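Local structure of 2-hydroxyisobutyryl-CoA synthetase (Aquincola tertiaricarbonis, 6HDY) at residues Ile160-Ala170 and Leu210-Gly220; Thr221-Glu230 and Arg462-Val470. The protein belongs to the ANL superfamily of AMP-binding enzymes, with a large N-terminal domain and a smaller C-terminal domain that meet at a nucleotide-containing ligand pocket. All blocks are in the same frame, centred on the assembly; numbering follows the deposited sequence.

How the interactions relate
Interaction 1 comes first along the chain and closes before interaction 2 opens; their centres lie about 18 Å apart. Strand 217-220, which pairs with strand 165-168 in the five-stranded parallel sheet of interaction 1, runs directly into helix 222-234, whose first nine residues, with the N-cap Thr221, carry interaction 2. The two also touch: Leu228 of that helix packs on Leu210 and Phe218, and Tyr224 lies against Ala169. Interaction 1 is a mostly buried contact within the N-terminal domain, with Leu165 and Met213 reaching the second subunit, whereas interaction 2 joins this domain to segment 462-470 of the C-terminal domain. Tyr219 from the sheet and Lys466 bring both domains to the 8LQ pocket.

Interaction 1: Ile160-Ala170 and Leu210-Gly220; sequences IRPGDLVCVAA and LDTMKPAAFYG
Leu165 O receives two backbone N-H groups, from the start of strand 217-220 and the residue before it: a sound bond from Ala217 N at 3.2 Å, in the carbonyl plane, and a weak one from Ala216 N. This fork opens the parallel pairing of strands 165-168 and 217-220, neighbours in the five-stranded parallel sheet of the AMP-binding domain, whose segment axes approach to 4.6 Å at 17°. Cys167 bonds both ways, its N to Ala217 O and its O from Tyr219 N, each at 2.8 Å, and Ala169 N continues to Tyr219 O.

On the face bearing Cys167 and Phe218, SG stands anti to the backbone N (chi1 -176°), which places it 3.9 Å from Leu210 CD2 of helix 202-213 and obliquely beside the Phe218 ring. Leu165 brings its CD2 branch against the C-terminal end of that helix, tight on Met213 CB at 3.5 Å, and crosses Pro215 at a slant.

The Val168 face carries the Tyr219 ring, whose hydroxyl is hydrogen-bonded to Ser250 and which touches 8LQ. CD2 and CE2 of this ring meet two methyls obliquely: Val168 CG1 against CD2, and Ala170 CB 3.8 Å from CE2.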
loop_
_atom_site.group_PDB
_atom_site.type_symbol
_atom_site.label_atom_id
_atom_site.label_comp_id
_atom_site.label_asym_id
_atom_site.label_seq_id
_atom_site.Cartn_x
_atom_site.Cartn_y
_atom_site.Cartn_z
ATOM N N ILE A 160 -6.059 9.173 20.114
ATOM C CA ILE A 160 -5.338 9.631 18.919
ATOM C C ILE A 160 -5.975 10.961 18.490
ATOM O O ILE A 160 -7.199 11.110 18.530
ATOM C CB ILE A 160 -5.258 8.567 17.759
ATOM C CG1 ILE A 160 -4.920 7.144 18.292
ATOM C CG2 ILE A 160 -4.241 8.997 16.684
ATOM C CD1 ILE A 160 -5.116 5.994 17.266
ATOM N N ARG A 161 -5.147 11.951 18.149
ATOM C CA ARG A 161 -5.639 13.301 17.870
ATOM C C ARG A 161 -5.211 13.920 16.558
ATOM O O ARG A 161 -4.165 13.538 16.034
ATOM C CB ARG A 161 -5.188 14.231 19.024
ATOM C CG ARG A 161 -5.823 13.926 20.389
ATOM C CD ARG A 161 -7.308 14.252 20.424
ATOM N NE ARG A 161 -7.908 13.967 21.740
ATOM C CZ ARG A 161 -8.513 12.834 22.066
ATOM N NH1 ARG A 161 -8.577 11.828 21.195
ATOM N NH2 ARG A 161 -9.031 12.682 23.273
ATOM N N PRO A 162 -5.917 14.984 16.073
ATOM C CA PRO A 162 -5.434 15.699 14.882
ATOM C C PRO A 162 -3.980 16.152 15.067
ATOM O O PRO A 162 -3.591 16.572 16.167
ATOM C CB PRO A 162 -6.363 16.918 14.799
ATOM C CG PRO A 162 -7.613 16.471 15.444
ATOM C CD PRO A 162 -7.171 15.586 16.574
ATOM N N GLY A 163 -3.182 15.984 14.018
ATOM C CA GLY A 163 -1.778 16.362 14.032
ATOM C C GLY A 163 -0.852 15.280 14.519
ATOM O O GLY A 163 0.358 15.399 14.345
ATOM N N ASP A 164 -1.391 14.233 15.161
ATOM C CA ASP A 164 -0.569 13.095 15.586
ATOM C C ASP A 164 -0.078 12.325 14.362
ATOM O O ASP A 164 -0.837 12.101 13.418
ATOM C CB ASP A 164 -1.381 12.124 16.431
ATOM C CG ASP A 164 -1.568 12.500 17.886
ATOM O OD1 ASP A 164 -0.834 13.412 18.376
ATOM O OD2 ASP A 164 -2.382 11.835 18.561
ATOM N N LEU A 165 1.186 11.908 14.390
ATOM C CA LEU A 165 1.774 11.108 13.335
ATOM C C LEU A 165 1.330 9.645 13.569
ATOM O O LEU A 165 1.619 9.061 14.627
ATOM C CB LEU A 165 3.301 11.245 13.317
ATOM C CG LEU A 165 3.989 10.466 12.174
ATOM C CD1 LEU A 165 3.872 11.196 10.900
ATOM C CD2 LEU A 165 5.451 10.272 12.455
ATOM N N VAL A 166 0.585 9.079 12.591
ATOM C CA VAL A 166 0.058 7.718 12.691
ATOM C C VAL A 166 0.778 6.831 11.701
ATOM O O VAL A 166 0.622 7.017 10.493
ATOM C CB VAL A 166 -1.482 7.660 12.493
ATOM C CG1 VAL A 166 -1.998 6.217 12.605
ATOM C CG2 VAL A 166 -2.199 8.568 13.486
ATOM N N CYS A 167 1.563 5.866 12.205
ATOM C CA CYS A 167 2.239 4.935 11.328
ATOM C C CYS A 167 1.332 3.762 11.014
ATOM O O CYS A 167 1.013 2.992 11.918
ATOM C CB CYS A 167 3.564 4.465 11.915
ATOM S SG CYS A 167 4.505 3.393 10.802
ATOM N N VAL A 168 0.921 3.609 9.733
ATOM C CA VAL A 168 0.106 2.459 9.289
ATOM C C VAL A 168 1.068 1.455 8.667
ATOM O O VAL A 168 1.537 1.633 7.544
ATOM C CB VAL A 168 -1.092 2.853 8.368
ATOM C CG1 VAL A 168 -1.937 1.630 8.016
ATOM C CG2 VAL A 168 -1.963 3.896 9.061
ATOM N N ALA A 169 1.425 0.436 9.449
ATOM C CA ALA A 169 2.400 -0.568 9.048
ATOM C C ALA A 169 1.802 -1.972 8.859
ATOM O O ALA A 169 2.176 -2.928 9.537
ATOM C CB ALA A 169 3.570 -0.577 10.033
ATOM N N ALA A 170 0.847 -2.072 7.941
ATOM C CA ALA A 170 0.229 -3.320 7.478
ATOM C C ALA A 170 0.231 -3.192 5.955
ATOM O O ALA A 170 0.306 -2.066 5.447
ATOM C CB ALA A 170 -1.185 -3.471 8.026
ATOM N N LEU A 210 10.840 5.237 12.401
ATOM C CA LEU A 210 10.158 5.406 13.696
ATOM C C LEU A 210 11.051 6.154 14.699
ATOM O O LEU A 210 10.545 6.939 15.509
ATOM C CB LEU A 210 9.736 4.052 14.286
ATOM C CG LEU A 210 8.812 3.164 13.428
ATOM C CD1 LEU A 210 8.779 1.760 13.978
ATOM C CD2 LEU A 210 7.411 3.724 13.334
ATOM N N ASP A 211 12.376 5.902 14.645
ATOM C CA ASP A 211 13.367 6.567 15.491
ATOM C C ASP A 211 13.484 8.037 15.080
ATOM O O ASP A 211 13.545 8.899 15.948
ATOM C CB ASP A 211 14.732 5.867 15.373
ATOM C CG ASP A 211 15.762 6.319 16.408
ATOM O OD1 ASP A 211 15.668 5.870 17.575
ATOM O OD2 ASP A 211 16.688 7.070 16.034
ATOM N N THR A 212 13.490 8.325 13.758
ATOM C CA THR A 212 13.570 9.692 13.235
ATOM C C THR A 212 12.260 10.474 13.454
ATOM O O THR A 212 12.292 11.558 14.041
ATOM C CB THR A 212 13.972 9.679 11.750
ATOM O OG1 THR A 212 15.176 8.924 11.575
ATOM C CG2 THR A 212 14.134 11.090 11.166
ATOM N N MET A 213 11.127 9.930 12.964
ATOM C CA MET A 213 9.797 10.562 12.977
ATOM C C MET A 213 9.126 10.618 14.335
ATOM O O MET A 213 8.366 11.544 14.577
ATOM C CB MET A 213 8.846 9.889 11.958
ATOM C CG MET A 213 9.234 10.059 10.502
ATOM S SD MET A 213 9.148 11.764 9.880
ATOM C CE MET A 213 10.648 11.779 9.030
ATOM N N LYS A 214 9.362 9.615 15.205
ATOM C CA LYS A 214 8.777 9.519 16.559
ATOM C C LYS A 214 7.210 9.631 16.536
ATOM O O LYS A 214 6.647 10.599 17.049
ATOM C CB LYS A 214 9.443 10.502 17.562
ATOM C CG LYS A 214 10.974 10.421 17.568
ATOM C CD LYS A 214 11.543 10.067 18.923
ATOM C CE LYS A 214 13.041 10.276 18.995
ATOM N NZ LYS A 214 13.805 9.042 18.655
ATOM N N PRO A 215 6.496 8.628 15.952
ATOM C CA PRO A 215 5.027 8.719 15.866
ATOM C C PRO A 215 4.276 8.570 17.172
ATOM O O PRO A 215 4.715 7.844 18.074
ATOM C CB PRO A 215 4.670 7.570 14.919
ATOM C CG PRO A 215 5.733 6.567 15.162
ATOM C CD PRO A 215 6.980 7.403 15.279
ATOM N N ALA A 216 3.113 9.218 17.251
ATOM C CA ALA A 216 2.274 9.100 18.435
ATOM C C ALA A 216 1.511 7.776 18.418
ATOM O O ALA A 216 1.182 7.263 19.487
ATOM C CB ALA A 216 1.305 10.269 18.517
ATOM N N ALA A 217 1.219 7.225 17.203
ATOM C CA ALA A 217 0.454 5.993 17.076
ATOM C C ALA A 217 0.967 5.049 15.994
ATOM O O ALA A 217 1.565 5.479 15.008
ATOM C CB ALA A 217 -1.028 6.296 16.884
ATOM N N PHE A 218 0.774 3.742 16.225
ATOM C CA PHE A 218 1.204 2.672 15.318
ATOM C C PHE A 218 0.063 1.737 15.083
ATOM O O PHE A 218 -0.578 1.328 16.045
ATOM C CB PHE A 218 2.366 1.863 15.927
ATOM C CG PHE A 218 2.857 0.691 15.099
ATOM C CD1 PHE A 218 2.266 -0.563 15.214
ATOM C CD2 PHE A 218 3.937 0.835 14.237
ATOM C CE1 PHE A 218 2.722 -1.634 14.461
ATOM C CE2 PHE A 218 4.408 -0.246 13.502
ATOM C CZ PHE A 218 3.792 -1.469 13.610
ATOM N N TYR A 219 -0.141 1.329 13.816
ATOM C CA TYR A 219 -1.128 0.326 13.454
ATOM C C TYR A 219 -0.476 -0.837 12.715
ATOM O O TYR A 219 0.318 -0.620 11.790
ATOM C CB TYR A 219 -2.287 0.917 12.592
ATOM C CG TYR A 219 -3.204 -0.162 12.038
ATOM C CD1 TYR A 219 -4.264 -0.661 12.792
ATOM C CD2 TYR A 219 -2.961 -0.741 10.796
ATOM C CE1 TYR A 219 -5.086 -1.677 12.303
ATOM C CE2 TYR A 219 -3.758 -1.776 10.308
ATOM C CZ TYR A 219 -4.822 -2.236 11.061
ATOM O OH TYR A 219 -5.562 -3.283 10.586
ATOM N N GLY A 220 -0.907 -2.054 13.062
ATOM C CA GLY A 220 -0.549 -3.278 12.358
ATOM C C GLY A 220 -1.104 -4.486 13.074
ATOM O O GLY A 220 -2.090 -4.359 13.802
#

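Interaction 2: Thr221-Glu230 and Arg462-Val470; sequences TPSYAIHLAE and RTDFKARRV. With 8LQ ([[(2~{R},3~{S},4~{R},5~{R})-5-(6-aminopurin-9-yl)-3,4-bis(oxidanyl)oxolan-2-yl]methoxy-oxidanyl-phosphoryl] (3~{S})-3-oxidanylbutanoate), chain C.
Two rings of helix 222-234 each take an aliphatic carbon of segment 462-470 on one face. Asp464 CB lies over the Tyr224 ring, 3.6 Å from its centroid and 22° off the normal, a CH-pi contact; His227 CD2 is in plane at that ring's edge. Arg462 CB sits likewise over the His227 ring, 3.7 Å from its centroid, while Glu230 OE2 lies at the ring's edge. His227 ND1, buried here, has no polar partner in the model.

Arg462 bends at chi2 (-46°) and forms a side-on, two-nitrogen salt bridge with Glu230: NE reaches the syn lone pair of OE2 at 3.0 Å, and NH2 reaches OE1 at 3.1 Å from above the carboxylate plane. NH1 of Arg462 is hydrogen-bonded to Ile460 O and forms a salt bridge with Glu418.

At the helix start, Thr221 OG1 donates to Phe465 O (2.7 Å) and accepts from Tyr224 N (3.1 Å), so the N-cap hydroxyl also ties down the loop. A water bridges Thr221 N and Asp464 O.

The extended Lys466 chain carries NZ to hydrogen bonds with OAH (2.7 Å) and OAC of 8LQ. A C-terminal-domain loop bringing a lysine to the ligand is typical of ANL-family enzymes.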
loop_
_atom_site.group_PDB
_atom_site.type_symbol
_atom_site.label_atom_id
_atom_site.label_comp_id
_atom_site.label_asym_id
_atom_site.label_seq_id
_atom_site.Cartn_x
_atom_site.Cartn_y
_atom_site.Cartn_z
ATOM N N THR A 221 -0.442 -5.649 12.917
ATOM C CA THR A 221 -0.820 -6.877 13.641
ATOM C C THR A 221 -0.016 -6.972 14.933
ATOM O O THR A 221 1.123 -6.473 14.966
ATOM C CB THR A 221 -0.631 -8.172 12.811
ATOM O OG1 THR A 221 0.758 -8.368 12.507
ATOM C CG2 THR A 221 -1.527 -8.231 11.546
ATOM N N PRO A 222 -0.563 -7.615 16.004
ATOM C CA PRO A 222 0.235 -7.781 17.239
ATOM C C PRO A 222 1.543 -8.530 16.991
ATOM O O PRO A 222 2.530 -8.227 17.646
ATOM C CB PRO A 222 -0.704 -8.547 18.181
ATOM C CG PRO A 222 -2.074 -8.410 17.586
ATOM C CD PRO A 222 -1.879 -8.277 16.119
ATOM N N SER A 223 1.554 -9.476 16.011
ATOM C CA SER A 223 2.726 -10.258 15.580
ATOM C C SER A 223 3.799 -9.339 15.018
ATOM O O SER A 223 4.967 -9.500 15.364
ATOM C CB SER A 223 2.348 -11.268 14.498
ATOM O OG SER A 223 1.583 -12.316 15.052
ATOM N N TYR A 224 3.409 -8.408 14.130
ATOM C CA TYR A 224 4.358 -7.472 13.539
ATOM C C TYR A 224 5.041 -6.592 14.569
ATOM O O TYR A 224 6.257 -6.428 14.492
ATOM C CB TYR A 224 3.750 -6.620 12.420
ATOM C CG TYR A 224 4.820 -5.880 11.645
ATOM C CD1 TYR A 224 6.063 -6.465 11.400
ATOM C CD2 TYR A 224 4.587 -4.614 11.134
ATOM C CE1 TYR A 224 7.038 -5.807 10.657
ATOM C CE2 TYR A 224 5.569 -3.934 10.412
ATOM C CZ TYR A 224 6.790 -4.537 10.174
ATOM O OH TYR A 224 7.759 -3.891 9.453
ATOM N N ALA A 225 4.282 -6.035 15.526
ATOM C CA ALA A 225 4.853 -5.229 16.604
ATOM C C ALA A 225 5.991 -6.011 17.355
ATOM O O ALA A 225 7.067 -5.461 17.575
ATOM C CB ALA A 225 3.758 -4.834 17.568
ATOM N N ILE A 226 5.777 -7.303 17.657
ATOM C CA ILE A 226 6.785 -8.139 18.303
ATOM C C ILE A 226 8.010 -8.276 17.393
ATOM O O ILE A 226 9.133 -8.052 17.862
ATOM C CB ILE A 226 6.229 -9.519 18.806
ATOM C CG1 ILE A 226 5.360 -9.330 20.068
ATOM C CG2 ILE A 226 7.370 -10.523 19.128
ATOM C CD1 ILE A 226 4.116 -10.133 20.053
ATOM N N HIS A 227 7.795 -8.616 16.098
ATOM C CA HIS A 227 8.887 -8.799 15.139
ATOM C C HIS A 227 9.722 -7.534 14.955
ATOM O O HIS A 227 10.955 -7.604 14.909
ATOM C CB HIS A 227 8.379 -9.356 13.803
ATOM C CG HIS A 227 9.421 -9.403 12.720
ATOM N ND1 HIS A 227 10.667 -9.975 12.935
ATOM C CD2 HIS A 227 9.361 -8.952 11.441
ATOM C CE1 HIS A 227 11.317 -9.863 11.788
ATOM N NE2 HIS A 227 10.582 -9.245 10.862
ATOM N N LEU A 228 9.044 -6.380 14.897
ATOM C CA LEU A 228 9.656 -5.068 14.748
ATOM C C LEU A 228 10.588 -4.694 15.921
ATOM O O LEU A 228 11.619 -4.061 15.678
ATOM C CB LEU A 228 8.559 -4.009 14.506
ATOM C CG LEU A 228 8.956 -2.745 13.767
ATOM C CD1 LEU A 228 9.508 -3.061 12.382
ATOM C CD2 LEU A 228 7.780 -1.803 13.677
ATOM N N ALA A 229 10.270 -5.128 17.171
ATOM C CA ALA A 229 11.130 -4.865 18.349
ATOM C C ALA A 229 12.454 -5.650 18.253
ATOM O O ALA A 229 13.510 -5.138 18.645
ATOM C CB ALA A 229 10.401 -5.205 19.640
ATOM N N GLU A 230 12.395 -6.884 17.685
ATOM C CA GLU A 230 13.572 -7.737 17.474
ATOM C C GLU A 230 14.397 -7.096 16.388
ATOM O O GLU A 230 15.612 -7.040 16.516
ATOM C CB GLU A 230 13.198 -9.158 17.046
ATOM C CG GLU A 230 12.376 -9.941 18.055
ATOM C CD GLU A 230 11.760 -11.208 17.496
ATOM O OE1 GLU A 230 11.484 -12.128 18.298
ATOM O OE2 GLU A 230 11.554 -11.288 16.262
ATOM N N ARG A 462 9.388 -15.193 11.478
ATOM C CA ARG A 462 8.551 -14.132 12.040
ATOM C C ARG A 462 7.693 -13.607 10.851
ATOM O O ARG A 462 7.948 -13.982 9.695
ATOM C CB ARG A 462 9.418 -12.981 12.629
ATOM C CG ARG A 462 10.527 -13.357 13.652
ATOM C CD ARG A 462 10.088 -14.323 14.723
ATOM N NE ARG A 462 10.852 -14.228 15.967
ATOM C CZ ARG A 462 11.592 -15.209 16.486
ATOM N NH1 ARG A 462 11.734 -16.362 15.839
ATOM N NH2 ARG A 462 12.202 -15.041 17.650
ATOM N N THR A 463 6.685 -12.760 11.129
ATOM C CA THR A 463 5.803 -12.174 10.103
ATOM C C THR A 463 5.400 -10.728 10.418
ATOM O O THR A 463 5.303 -10.353 11.594
ATOM C CB THR A 463 4.541 -13.059 9.828
ATOM O OG1 THR A 463 3.766 -12.465 8.768
ATOM C CG2 THR A 463 3.649 -13.247 11.062
ATOM N N ASP A 464 5.106 -9.957 9.343
ATOM C CA ASP A 464 4.574 -8.601 9.392
ATOM C C ASP A 464 3.045 -8.612 9.195
ATOM O O ASP A 464 2.418 -7.548 9.140
ATOM C CB ASP A 464 5.255 -7.678 8.367
ATOM C CG ASP A 464 5.257 -8.120 6.925
ATOM O OD1 ASP A 464 4.419 -8.984 6.558
ATOM O OD2 ASP A 464 6.093 -7.608 6.160
ATOM N N PHE A 465 2.465 -9.841 9.086
ATOM C CA PHE A 465 1.044 -10.122 8.908
ATOM C C PHE A 465 0.510 -11.008 10.058
ATOM O O PHE A 465 0.841 -10.732 11.211
ATOM C CB PHE A 465 0.751 -10.704 7.505
ATOM C CG PHE A 465 -0.698 -10.593 7.061
ATOM C CD1 PHE A 465 -1.389 -9.391 7.172
ATOM C CD2 PHE A 465 -1.366 -11.692 6.529
ATOM C CE1 PHE A 465 -2.723 -9.290 6.764
ATOM C CE2 PHE A 465 -2.715 -11.602 6.155
ATOM C CZ PHE A 465 -3.375 -10.393 6.252
ATOM N N LYS A 466 -0.331 -12.019 9.764
ATOM C CA LYS A 466 -0.936 -12.877 10.773
ATOM C C LYS A 466 -0.082 -14.108 11.031
ATOM O O LYS A 466 0.344 -14.783 10.092
ATOM C CB LYS A 466 -2.359 -13.299 10.353
ATOM C CG LYS A 466 -3.261 -12.137 9.949
ATOM C CD LYS A 466 -4.627 -12.617 9.439
ATOM C CE LYS A 466 -5.485 -11.433 9.002
ATOM N NZ LYS A 466 -6.913 -11.820 8.844
ATOM N N ALA A 467 0.153 -14.407 12.302
ATOM C CA ALA A 467 0.939 -15.568 12.697
ATOM C C ALA A 467 0.162 -16.892 12.467
ATOM O O ALA A 467 -0.930 -17.079 13.011
ATOM C CB ALA A 467 1.362 -15.437 14.153
ATOM N N ARG A 468 0.729 -17.792 11.640
ATOM C CA ARG A 468 0.140 -19.110 11.351
ATOM C C ARG A 468 1.016 -20.138 12.073
ATOM O O ARG A 468 2.016 -20.615 11.524
ATOM C CB ARG A 468 0.045 -19.385 9.832
ATOM C CG ARG A 468 -0.411 -18.206 8.948
ATOM C CD ARG A 468 -1.898 -17.883 9.035
ATOM N NE ARG A 468 -2.291 -16.925 7.994
ATOM C CZ ARG A 468 -3.435 -16.242 7.977
ATOM N NH1 ARG A 468 -4.318 -16.383 8.959
ATOM N NH2 ARG A 468 -3.699 -15.404 6.983
ATOM N N ARG A 469 0.681 -20.404 13.341
ATOM C CA ARG A 469 1.501 -21.270 14.206
ATOM C C ARG A 469 1.092 -22.736 14.207
ATOM O O ARG A 469 1.852 -23.565 14.700
ATOM C CB ARG A 469 1.575 -20.720 15.644
ATOM C CG ARG A 469 2.370 -19.428 15.682
ATOM C CD ARG A 469 2.691 -18.955 17.079
ATOM N NE ARG A 469 3.470 -17.717 17.017
ATOM C CZ ARG A 469 2.975 -16.502 17.210
ATOM N NH1 ARG A 469 1.699 -16.341 17.538
ATOM N NH2 ARG A 469 3.753 -15.436 17.095
ATOM N N VAL A 470 -0.073 -23.069 13.628
ATOM C CA VAL A 470 -0.511 -24.460 13.587
ATOM C C VAL A 470 -0.111 -25.123 12.273
ATOM O O VAL A 470 -0.397 -24.594 11.195
ATOM C CB VAL A 470 -2.007 -24.629 13.928
ATOM C CG1 VAL A 470 -2.438 -26.084 13.780
ATOM C CG2 VAL A 470 -2.292 -24.139 15.340
HETATM N N9 8LQ C . -9.354 -11.207 13.830
HETATM C C8 8LQ C . -9.351 -9.970 13.308
HETATM N N7 8LQ C . -9.179 -9.092 14.291
HETATM C C5 8LQ C . -9.097 -9.781 15.442
HETATM C C6 8LQ C . -8.873 -9.422 16.725
HETATM N N6 8LQ C . -8.755 -8.133 17.006
HETATM N N1 8LQ C . -8.806 -10.331 17.716
HETATM C C2 8LQ C . -8.928 -11.694 17.435
HETATM N N3 8LQ C . -9.084 -12.046 16.102
HETATM C C4 8LQ C . -9.198 -11.093 15.147
HETATM C CAA 8LQ C . -9.485 -6.128 8.254
HETATM C CAZ 8LQ C . -9.212 -6.300 9.771
HETATM O OAE 8LQ C . -7.807 -6.309 10.008
HETATM C CAL 8LQ C . -9.811 -7.604 10.334
HETATM C CAS 8LQ C . -9.301 -8.821 9.550
HETATM O OAC 8LQ C . -8.177 -9.264 9.768
HETATM O OAQ 8LQ C . -10.151 -9.288 8.566
HETATM P PBC 8LQ C . -9.951 -10.700 7.841
HETATM O OAH 8LQ C . -8.577 -10.555 7.058
HETATM O OAD 8LQ C . -11.074 -11.071 6.961
HETATM O "O5'" 8LQ C . -9.833 -11.735 9.028
HETATM C "C5'" 8LQ C . -10.887 -11.729 9.990
HETATM C "C4'" 8LQ C . -10.594 -12.746 11.063
HETATM O "O4'" 8LQ C . -9.336 -12.414 11.710
HETATM C "C3'" 8LQ C . -11.624 -12.590 12.099
HETATM O "O3'" 8LQ C . -12.803 -13.374 11.761
HETATM C "C2'" 8LQ C . -10.885 -13.132 13.325
HETATM O "O2'" 8LQ C . -10.781 -14.610 13.287
HETATM C "C1'" 8LQ C . -9.516 -12.523 13.129
HETATM O O HOH W 1 1.176 -5.427 10.396
HETATM O O HOH W 2 6.384 -12.148 13.787
#